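Local coordinates for protein sialidase B (Streptococcus pneumoniae serotype 4, PDB 4XJW) that cleaves terminal sialic acids from oligosaccharides, glycoproteins and glycolipids as a glycoside hydrolase family 33 exo-sialidase, and acts as an intramolecular trans-sialidase, at residues I208-V219 against Y615-N623; S291-I302 against G457-F468. The protein carries 1 engineered substitution. All blocks are in the same frame, centred on the assembly; numbering follows the deposited sequence. Where two conformers were deposited one is given.

Contact 1: I208-V219 against Y615-N623. With OPX ((1s,3R,4S)-1-[(cyclohexylamino)methyl]-3,4-dihydroxycyclopentanesulfonic acid), chain B.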
# COMPACT_ATOMS: atom_id res chain seq x y z
N ILE A 208 1.93 -2.09 -1.26
CA ILE A 208 2.35 -3.26 -2.03
C ILE A 208 1.51 -4.52 -1.72
O ILE A 208 2.04 -5.52 -1.24
CB ILE A 208 3.86 -3.60 -1.84
CG1 ILE A 208 4.74 -2.35 -1.70
CG2 ILE A 208 4.36 -4.40 -3.03
CD1 ILE A 208 4.67 -1.39 -2.88
N PRO A 209 0.21 -4.48 -2.01
CA PRO A 209 -0.68 -5.60 -1.70
C PRO A 209 -0.51 -6.76 -2.67
O PRO A 209 -0.16 -6.56 -3.84
CB PRO A 209 -2.07 -5.00 -1.93
CG PRO A 209 -1.84 -3.92 -2.96
CD PRO A 209 -0.51 -3.34 -2.60
N THR A 210 -0.79 -7.97 -2.18
CA THR A 210 -0.84 -9.17 -3.02
C THR A 210 -2.10 -9.96 -2.66
O THR A 210 -2.68 -9.78 -1.58
CB THR A 210 0.40 -10.08 -2.86
OG1 THR A 210 0.27 -10.89 -1.69
CG2 THR A 210 1.71 -9.25 -2.79
N LEU A 211 -2.54 -10.80 -3.60
CA LEU A 211 -3.64 -11.75 -3.38
C LEU A 211 -3.32 -13.03 -4.13
O LEU A 211 -2.73 -12.99 -5.19
CB LEU A 211 -4.96 -11.18 -3.93
CG LEU A 211 -5.65 -10.03 -3.21
CD1 LEU A 211 -6.82 -9.50 -4.05
CD2 LEU A 211 -6.12 -10.46 -1.83
N TYR A 212 -3.74 -14.16 -3.59
CA TYR A 212 -3.50 -15.44 -4.25
C TYR A 212 -4.55 -16.42 -3.75
O TYR A 212 -4.81 -16.51 -2.54
CB TYR A 212 -2.11 -15.96 -3.89
CG TYR A 212 -1.62 -17.11 -4.75
CD1 TYR A 212 -2.06 -18.42 -4.53
CD2 TYR A 212 -0.71 -16.89 -5.76
CE1 TYR A 212 -1.59 -19.47 -5.32
CE2 TYR A 212 -0.23 -17.92 -6.54
CZ TYR A 212 -0.67 -19.21 -6.32
OH TYR A 212 -0.19 -20.22 -7.11
N THR A 213 -5.14 -17.17 -4.67
CA THR A 213 -6.19 -18.12 -4.32
C THR A 213 -5.59 -19.51 -4.20
O THR A 213 -5.07 -20.05 -5.18
CB THR A 213 -7.31 -18.10 -5.36
OG1 THR A 213 -7.83 -16.77 -5.46
CG2 THR A 213 -8.43 -19.07 -4.98
N LEU A 214 -5.65 -20.06 -3.00
CA LEU A 214 -5.09 -21.38 -2.71
C LEU A 214 -6.03 -22.49 -3.16
O LEU A 214 -7.23 -22.27 -3.39
CB LEU A 214 -4.77 -21.52 -1.21
CG LEU A 214 -3.85 -20.42 -0.65
CD1 LEU A 214 -3.66 -20.64 0.85
CD2 LEU A 214 -2.51 -20.44 -1.37
N SER A 215 -5.47 -23.69 -3.30
CA SER A 215 -6.25 -24.84 -3.78
C SER A 215 -7.41 -25.20 -2.84
O SER A 215 -8.44 -25.73 -3.29
CB SER A 215 -5.33 -26.04 -4.01
OG SER A 215 -4.80 -26.55 -2.80
N SER A 216 -7.25 -24.92 -1.56
CA SER A 216 -8.32 -25.20 -0.60
C SER A 216 -9.48 -24.23 -0.74
O SER A 216 -10.54 -24.43 -0.16
CB SER A 216 -7.79 -25.12 0.82
OG SER A 216 -7.46 -23.76 1.11
N GLY A 217 -9.27 -23.13 -1.48
CA GLY A 217 -10.27 -22.08 -1.60
C GLY A 217 -9.98 -20.89 -0.68
O GLY A 217 -10.61 -19.83 -0.79
N ARG A 218 -9.05 -21.09 0.24
CA ARG A 218 -8.56 -19.98 1.06
C ARG A 218 -7.88 -18.95 0.17
O ARG A 218 -7.12 -19.30 -0.72
CB ARG A 218 -7.61 -20.48 2.15
CG ARG A 218 -6.94 -19.36 2.94
CD ARG A 218 -6.16 -19.92 4.13
NE ARG A 218 -7.05 -20.42 5.18
CZ ARG A 218 -6.63 -20.95 6.32
NH1 ARG A 218 -5.33 -21.06 6.58
NH2 ARG A 218 -7.52 -21.38 7.21
N VAL A 219 -8.19 -17.68 0.40
CA VAL A 219 -7.55 -16.60 -0.34
C VAL A 219 -6.56 -15.93 0.61
O VAL A 219 -6.92 -15.57 1.73
CB VAL A 219 -8.58 -15.57 -0.84
CG1 VAL A 219 -7.89 -14.45 -1.61
CG2 VAL A 219 -9.61 -16.25 -1.74
N TYR A 615 -0.46 0.65 -6.95
CA TYR A 615 -0.18 -0.78 -7.01
C TYR A 615 -1.45 -1.56 -6.68
O TYR A 615 -2.33 -1.09 -5.93
CB TYR A 615 0.95 -1.20 -6.07
CG TYR A 615 2.35 -0.87 -6.53
CD1 TYR A 615 2.63 0.32 -7.20
CD2 TYR A 615 3.40 -1.72 -6.26
CE1 TYR A 615 3.93 0.62 -7.60
CE2 TYR A 615 4.69 -1.42 -6.65
CZ TYR A 615 4.95 -0.24 -7.30
OH TYR A 615 6.24 0.07 -7.68
N SER A 616 -1.54 -2.76 -7.23
CA SER A 616 -2.75 -3.54 -7.11
C SER A 616 -2.50 -5.03 -7.13
O SER A 616 -1.49 -5.53 -7.62
CB SER A 616 -3.73 -3.14 -8.21
OG SER A 616 -3.26 -3.60 -9.47
N ALA A 617 -3.49 -5.74 -6.58
CA ALA A 617 -3.50 -7.19 -6.56
C ALA A 617 -4.87 -7.66 -7.04
O ALA A 617 -5.91 -7.14 -6.58
CB ALA A 617 -3.20 -7.68 -5.15
N ILE A 618 -4.88 -8.63 -7.95
CA ILE A 618 -6.14 -9.24 -8.36
C ILE A 618 -6.10 -10.76 -8.29
O ILE A 618 -5.08 -11.40 -8.56
CB ILE A 618 -6.60 -8.78 -9.76
CG1 ILE A 618 -5.54 -9.08 -10.83
CG2 ILE A 618 -6.98 -7.29 -9.74
CD1 ILE A 618 -6.06 -8.82 -12.24
N THR A 619 -7.22 -11.36 -7.91
CA THR A 619 -7.31 -12.80 -7.96
C THR A 619 -8.73 -13.24 -8.21
O THR A 619 -9.68 -12.57 -7.80
CB THR A 619 -6.68 -13.47 -6.71
OG1 THR A 619 -6.33 -14.82 -7.03
CG2 THR A 619 -7.63 -13.45 -5.49
N GLU A 620 -8.88 -14.37 -8.90
CA GLU A 620 -10.18 -14.99 -9.05
C GLU A 620 -10.48 -15.73 -7.76
O GLU A 620 -9.73 -16.60 -7.34
CB GLU A 620 -10.20 -15.95 -10.24
CG GLU A 620 -11.57 -16.59 -10.46
CD GLU A 620 -11.61 -17.48 -11.68
OE1 GLU A 620 -10.59 -17.59 -12.39
OE2 GLU A 620 -12.68 -18.10 -11.91
N LEU A 621 -11.58 -15.34 -7.13
CA LEU A 621 -12.07 -16.01 -5.94
C LEU A 621 -12.65 -17.36 -6.35
O LEU A 621 -13.01 -17.56 -7.53
CB LEU A 621 -13.10 -15.13 -5.22
CG LEU A 621 -12.56 -13.72 -4.97
CD1 LEU A 621 -13.64 -12.77 -4.53
CD2 LEU A 621 -11.42 -13.74 -3.97
N PRO A 622 -12.71 -18.31 -5.41
CA PRO A 622 -13.21 -19.64 -5.78
C PRO A 622 -14.64 -19.63 -6.32
O PRO A 622 -15.00 -20.56 -7.04
CB PRO A 622 -13.17 -20.40 -4.45
CG PRO A 622 -12.09 -19.74 -3.67
CD PRO A 622 -12.20 -18.27 -4.03
N ASN A 623 -15.42 -18.60 -6.01
CA ASN A 623 -16.77 -18.49 -6.54
C ASN A 623 -16.85 -17.79 -7.90
O ASN A 623 -17.93 -17.45 -8.37
CB ASN A 623 -17.68 -17.80 -5.54
CG ASN A 623 -17.25 -16.37 -5.24
OD1 ASN A 623 -16.29 -15.88 -5.85
ND2 ASN A 623 -17.94 -15.71 -4.32
CAF OPX B . -11.09 -20.60 -9.41
CAG OPX B . -10.41 -21.91 -9.70
CAH OPX B . -10.28 -19.79 -8.46
CAI OPX B . -9.02 -21.68 -10.23
CAJ OPX B . -8.88 -19.55 -8.95
CAK OPX B . -5.92 -20.14 -8.92
CAL OPX B . -4.67 -18.34 -10.25
CAM OPX B . -3.69 -19.14 -8.22
CAO OPX B . -3.69 -17.36 -9.72
CAP OPX B . -3.64 -17.63 -8.28
CAQ OPX B . -8.20 -20.86 -9.28
CAR OPX B . -4.55 -19.57 -9.40
NAN OPX B . -6.89 -20.63 -9.91
OAA OPX B . -4.58 -21.23 -11.47
OAB OPX B . -2.44 -20.26 -10.86
OAC OPX B . -4.07 -16.06 -10.01
OAD OPX B . -4.72 -17.12 -7.61
OAE OPX B . -3.40 -21.97 -9.47
SAS OPX B . -3.70 -20.83 -10.35
O HOH W 1 0.03 -7.48 -6.44
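Thr213 and Thr619 join their hydroxyls: Thr619 OG1 donates to Thr213 OG1 at 2.9 Å, and Thr213 OG1 donates to Glu620 O at 2.7 Å, from above the carbonyl plane. The inhibitor OPX extends this row of hydrogen bonds: its hydroxyl OAD accepts from the backbone N of Thr213 at 3.0 Å, nearly straight (166°), and donates weakly to Thr619 OG1. Thr619 OG1 stands anti to its backbone N (chi1 -158°), facing both partners. The OPX five-membered ring lies over one face of Tyr212, CAP above the ring centre, while its cyclohexyl group runs past Glu620, Leu621 and Pro622.

A water donates to both Pro209 O and Ser616 O, bridging two segments whose backbones make no direct bond. Beside it Ala617 CB packs against Thr210 CA and Leu211 CG, and the Val219 and Leu621 side chains cross at about a right angle, CG2 to CD2 3.8 Å. At the far end Ile208 CD1 lies alongside Tyr615 CD2 at 3.6 Å; Tyr615, by similarity the nucleophile, is hydrogen-bonded through OH to Glu503. The first and last propeller sheets thus meet through side chains, one water and hydroxyls that the inhibitor joins outside the catalytic centre.

Contact 2: S291-I302 against G457-F468; sequences SIVEDKKSGKTI and GLALKSSNRLIF
Lys296 NZ donates to Leu460 O at 2.7 Å, in the carbonyl plane, and to Ser463 O at 3.1 Å, tilted from that plane; one ammonium thus bridges two carbonyls of the turn. At this polar, outer end the Lys297 and Asn464 side chains also cross at about a right angle, Lys297 CE lying 3.6 Å from Asn464 OD1. At the other end Gly457 N donates to Ile292 O at 2.8 Å, a bond of the parallel pairing between strands 286-294 and 451-459. Between these ends the packing is largely apolar. Val293 places CG1 between its backbone N and carbonyl carbon (chi1 79°), which brings that methyl obliquely to Phe468 CZ at 3.4 Å and turns CG2 to Gly457 and Ala459. Ser291 OG lies at the Phe468 edge, in the ring plane, and Leu466 CD1 meets Ile302 CD1 at 3.7 Å.

Farther out, one water donates to both Asp295 OD1 and Asn464 O. Asp295 OD2 takes Ser298 N from above the carboxylate plane and Ser298 OG on its anti side, an Asx motif that holds the 295-298 turn, and Ser484 also bonds OD2. Lys297 NZ reaches Asp482 O. The hairpins belong to neighbouring propeller blades whose first strands run parallel: their interior is apolar, and polar bonds of the lysine and the water join the exposed turns.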
# COMPACT_ATOMS: atom_id res chain seq x y z
N SER A 291 5.83 -11.56 -2.65
CA SER A 291 5.19 -12.33 -3.72
C SER A 291 4.86 -13.73 -3.20
O SER A 291 5.65 -14.31 -2.45
CB SER A 291 6.11 -12.42 -4.95
OG SER A 291 5.37 -12.81 -6.08
N ILE A 292 3.71 -14.27 -3.62
CA ILE A 292 3.20 -15.55 -3.11
C ILE A 292 2.95 -16.57 -4.22
O ILE A 292 2.49 -16.20 -5.30
CB ILE A 292 1.88 -15.34 -2.34
CG1 ILE A 292 2.12 -14.59 -1.04
CG2 ILE A 292 1.23 -16.69 -2.00
CD1 ILE A 292 0.82 -14.13 -0.39
N VAL A 293 3.22 -17.84 -3.95
CA VAL A 293 2.80 -18.92 -4.83
C VAL A 293 2.46 -20.13 -3.98
O VAL A 293 2.92 -20.25 -2.84
CB VAL A 293 3.91 -19.25 -5.85
CG1 VAL A 293 4.98 -20.10 -5.19
CG2 VAL A 293 3.33 -19.98 -7.05
N GLU A 294 1.62 -21.02 -4.50
CA GLU A 294 1.37 -22.29 -3.82
C GLU A 294 2.03 -23.41 -4.59
O GLU A 294 1.95 -23.45 -5.83
CB GLU A 294 -0.12 -22.55 -3.64
CG GLU A 294 -0.41 -23.83 -2.84
CD GLU A 294 -1.87 -23.93 -2.42
OE1 GLU A 294 -2.74 -23.84 -3.30
OE2 GLU A 294 -2.13 -24.09 -1.20
N ASP A 295 2.68 -24.32 -3.87
CA ASP A 295 3.36 -25.46 -4.48
C ASP A 295 2.51 -26.71 -4.42
O ASP A 295 2.09 -27.13 -3.35
CB ASP A 295 4.70 -25.70 -3.78
CG ASP A 295 5.39 -26.96 -4.26
OD1 ASP A 295 5.37 -27.22 -5.49
OD2 ASP A 295 5.97 -27.66 -3.41
N LYS A 296 2.27 -27.33 -5.58
CA LYS A 296 1.46 -28.55 -5.61
C LYS A 296 2.20 -29.75 -5.02
O LYS A 296 1.59 -30.59 -4.35
CB LYS A 296 1.00 -28.85 -7.04
CG LYS A 296 -0.18 -28.02 -7.48
CD LYS A 296 -0.54 -28.30 -8.93
CE LYS A 296 0.60 -27.90 -9.86
NZ LYS A 296 0.23 -28.03 -11.29
N LYS A 297 3.50 -29.83 -5.25
CA LYS A 297 4.27 -30.97 -4.77
C LYS A 297 4.20 -31.13 -3.25
O LYS A 297 3.72 -32.14 -2.74
CB LYS A 297 5.73 -30.89 -5.22
CG LYS A 297 6.53 -32.14 -4.91
CD LYS A 297 7.97 -32.02 -5.37
CE LYS A 297 8.08 -31.92 -6.89
NZ LYS A 297 9.50 -31.93 -7.36
N SER A 298 4.70 -30.12 -2.53
CA SER A 298 4.74 -30.16 -1.07
C SER A 298 3.41 -29.74 -0.47
O SER A 298 3.10 -30.10 0.67
CB SER A 298 5.85 -29.25 -0.53
OG SER A 298 5.60 -27.89 -0.85
N GLY A 299 2.62 -28.98 -1.22
CA GLY A 299 1.41 -28.36 -0.68
C GLY A 299 1.68 -27.08 0.08
O GLY A 299 0.74 -26.45 0.56
N LYS A 300 2.96 -26.69 0.20
CA LYS A 300 3.34 -25.50 0.95
C LYS A 300 2.99 -24.22 0.19
O LYS A 300 2.93 -24.18 -1.04
CB LYS A 300 4.84 -25.50 1.27
CG LYS A 300 5.30 -26.60 2.22
CD LYS A 300 6.78 -26.46 2.53
CE LYS A 300 7.27 -27.60 3.42
NZ LYS A 300 8.75 -27.54 3.64
N THR A 301 2.73 -23.16 0.95
CA THR A 301 2.63 -21.83 0.36
C THR A 301 4.01 -21.22 0.52
O THR A 301 4.64 -21.37 1.57
CB THR A 301 1.59 -20.97 1.10
OG1 THR A 301 0.33 -21.64 1.10
CG2 THR A 301 1.43 -19.63 0.42
N ILE A 302 4.48 -20.56 -0.54
CA ILE A 302 5.81 -19.98 -0.54
C ILE A 302 5.74 -18.47 -0.75
O ILE A 302 5.09 -17.99 -1.67
CB ILE A 302 6.67 -20.65 -1.61
CG1 ILE A 302 6.82 -22.14 -1.30
CG2 ILE A 302 8.02 -19.95 -1.72
CD1 ILE A 302 7.56 -22.92 -2.37
N GLY A 457 3.66 -15.27 -7.63
CA GLY A 457 4.51 -16.16 -8.40
C GLY A 457 3.57 -17.01 -9.24
O GLY A 457 2.33 -16.89 -9.12
N LEU A 458 4.14 -17.86 -10.08
CA LEU A 458 3.33 -18.67 -11.00
C LEU A 458 3.60 -20.15 -10.82
O LEU A 458 4.74 -20.61 -10.90
CB LEU A 458 3.64 -18.28 -12.45
CG LEU A 458 2.88 -19.09 -13.51
CD1 LEU A 458 1.42 -18.73 -13.54
CD2 LEU A 458 3.51 -18.83 -14.86
N ALA A 459 2.54 -20.89 -10.52
CA ALA A 459 2.58 -22.34 -10.47
C ALA A 459 2.02 -22.86 -11.77
O ALA A 459 0.90 -22.54 -12.16
CB ALA A 459 1.76 -22.85 -9.31
N LEU A 460 2.79 -23.66 -12.49
CA LEU A 460 2.33 -24.14 -13.78
C LEU A 460 1.28 -25.23 -13.65
O LEU A 460 1.32 -26.03 -12.72
CB LEU A 460 3.50 -24.64 -14.62
CG LEU A 460 4.38 -23.48 -15.09
CD1 LEU A 460 5.45 -23.97 -16.01
CD2 LEU A 460 3.52 -22.41 -15.77
N LYS A 461 0.34 -25.25 -14.60
CA LYS A 461 -0.80 -26.16 -14.55
C LYS A 461 -0.43 -27.65 -14.67
O LYS A 461 -1.00 -28.48 -13.98
CB LYS A 461 -1.81 -25.79 -15.64
CG LYS A 461 -2.56 -24.49 -15.39
CD LYS A 461 -3.85 -24.73 -14.61
CE LYS A 461 -4.54 -23.42 -14.22
NZ LYS A 461 -4.98 -22.63 -15.40
N SER A 462 0.51 -27.97 -15.56
CA SER A 462 0.82 -29.38 -15.86
C SER A 462 2.15 -29.88 -15.33
O SER A 462 2.62 -30.95 -15.72
CB SER A 462 0.79 -29.62 -17.37
OG SER A 462 -0.52 -29.54 -17.88
N SER A 463 2.78 -29.11 -14.45
CA SER A 463 4.01 -29.57 -13.80
C SER A 463 4.09 -28.96 -12.42
O SER A 463 3.22 -28.17 -12.03
CB SER A 463 5.23 -29.17 -14.62
OG SER A 463 5.47 -27.78 -14.50
N ASN A 464 5.13 -29.31 -11.67
CA ASN A 464 5.34 -28.78 -10.33
C ASN A 464 6.22 -27.53 -10.33
O ASN A 464 6.68 -27.08 -9.28
CB ASN A 464 5.93 -29.85 -9.40
CG ASN A 464 4.92 -30.93 -9.06
OD1 ASN A 464 5.22 -32.13 -9.14
ND2 ASN A 464 3.71 -30.52 -8.70
N ARG A 465 6.45 -26.97 -11.51
CA ARG A 465 7.34 -25.83 -11.65
C ARG A 465 6.79 -24.57 -10.99
O ARG A 465 5.62 -24.22 -11.18
CB ARG A 465 7.65 -25.56 -13.12
CG ARG A 465 8.45 -24.28 -13.35
CD ARG A 465 9.14 -24.29 -14.69
NE ARG A 465 10.29 -25.19 -14.68
CZ ARG A 465 11.22 -25.21 -15.63
NH1 ARG A 465 11.13 -24.40 -16.67
NH2 ARG A 465 12.24 -26.05 -15.55
N LEU A 466 7.64 -23.90 -10.22
CA LEU A 466 7.34 -22.58 -9.67
C LEU A 466 8.22 -21.51 -10.29
O LEU A 466 9.42 -21.71 -10.49
CB LEU A 466 7.59 -22.58 -8.17
CG LEU A 466 6.91 -23.72 -7.43
CD1 LEU A 466 7.40 -23.72 -6.00
CD2 LEU A 466 5.39 -23.58 -7.51
N ILE A 467 7.62 -20.37 -10.61
CA ILE A 467 8.39 -19.25 -11.17
C ILE A 467 8.07 -17.95 -10.44
O ILE A 467 6.90 -17.59 -10.28
CB ILE A 467 8.12 -19.04 -12.67
CG1 ILE A 467 8.36 -20.33 -13.46
CG2 ILE A 467 9.02 -17.89 -13.21
CD1 ILE A 467 8.23 -20.13 -14.96
N PHE A 468 9.12 -17.24 -10.04
CA PHE A 468 8.97 -15.88 -9.51
C PHE A 468 9.70 -14.91 -10.41
O PHE A 468 10.89 -15.08 -10.65
CB PHE A 468 9.54 -15.78 -8.10
CG PHE A 468 8.64 -16.34 -7.03
CD1 PHE A 468 7.63 -15.55 -6.49
CD2 PHE A 468 8.81 -17.63 -6.57
CE1 PHE A 468 6.80 -16.04 -5.51
CE2 PHE A 468 7.99 -18.14 -5.57
CZ PHE A 468 6.98 -17.34 -5.04
O HOH W 2 7.90 -27.76 -6.71
O HOH W 3 3.65 -26.83 -7.93

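How the contacts relate
The centres of contacts 1 and 2 lie about 14 Å apart, and contact 2 is nested in the loop that contact 1 closes. They touch through Tyr212 and the turn after it: Ser215 N to Glu294 OE1 at 2.7 Å is a probable hydrogen bond, and Tyr212 CD2 packs on Ile292 O at 3.3 Å. OPX touches both contacts: most of its pocket is in contact 1, the side chain of Lys461 in contact 2 comes within about 4 Å of the ligand, and Gln456, just before segment 457-468, is hydrogen-bonded to it. Contact 1 also carries Tyr615, whereas the side chain of Ser291 in contact 2 remains about 11 Å from that of Tyr615.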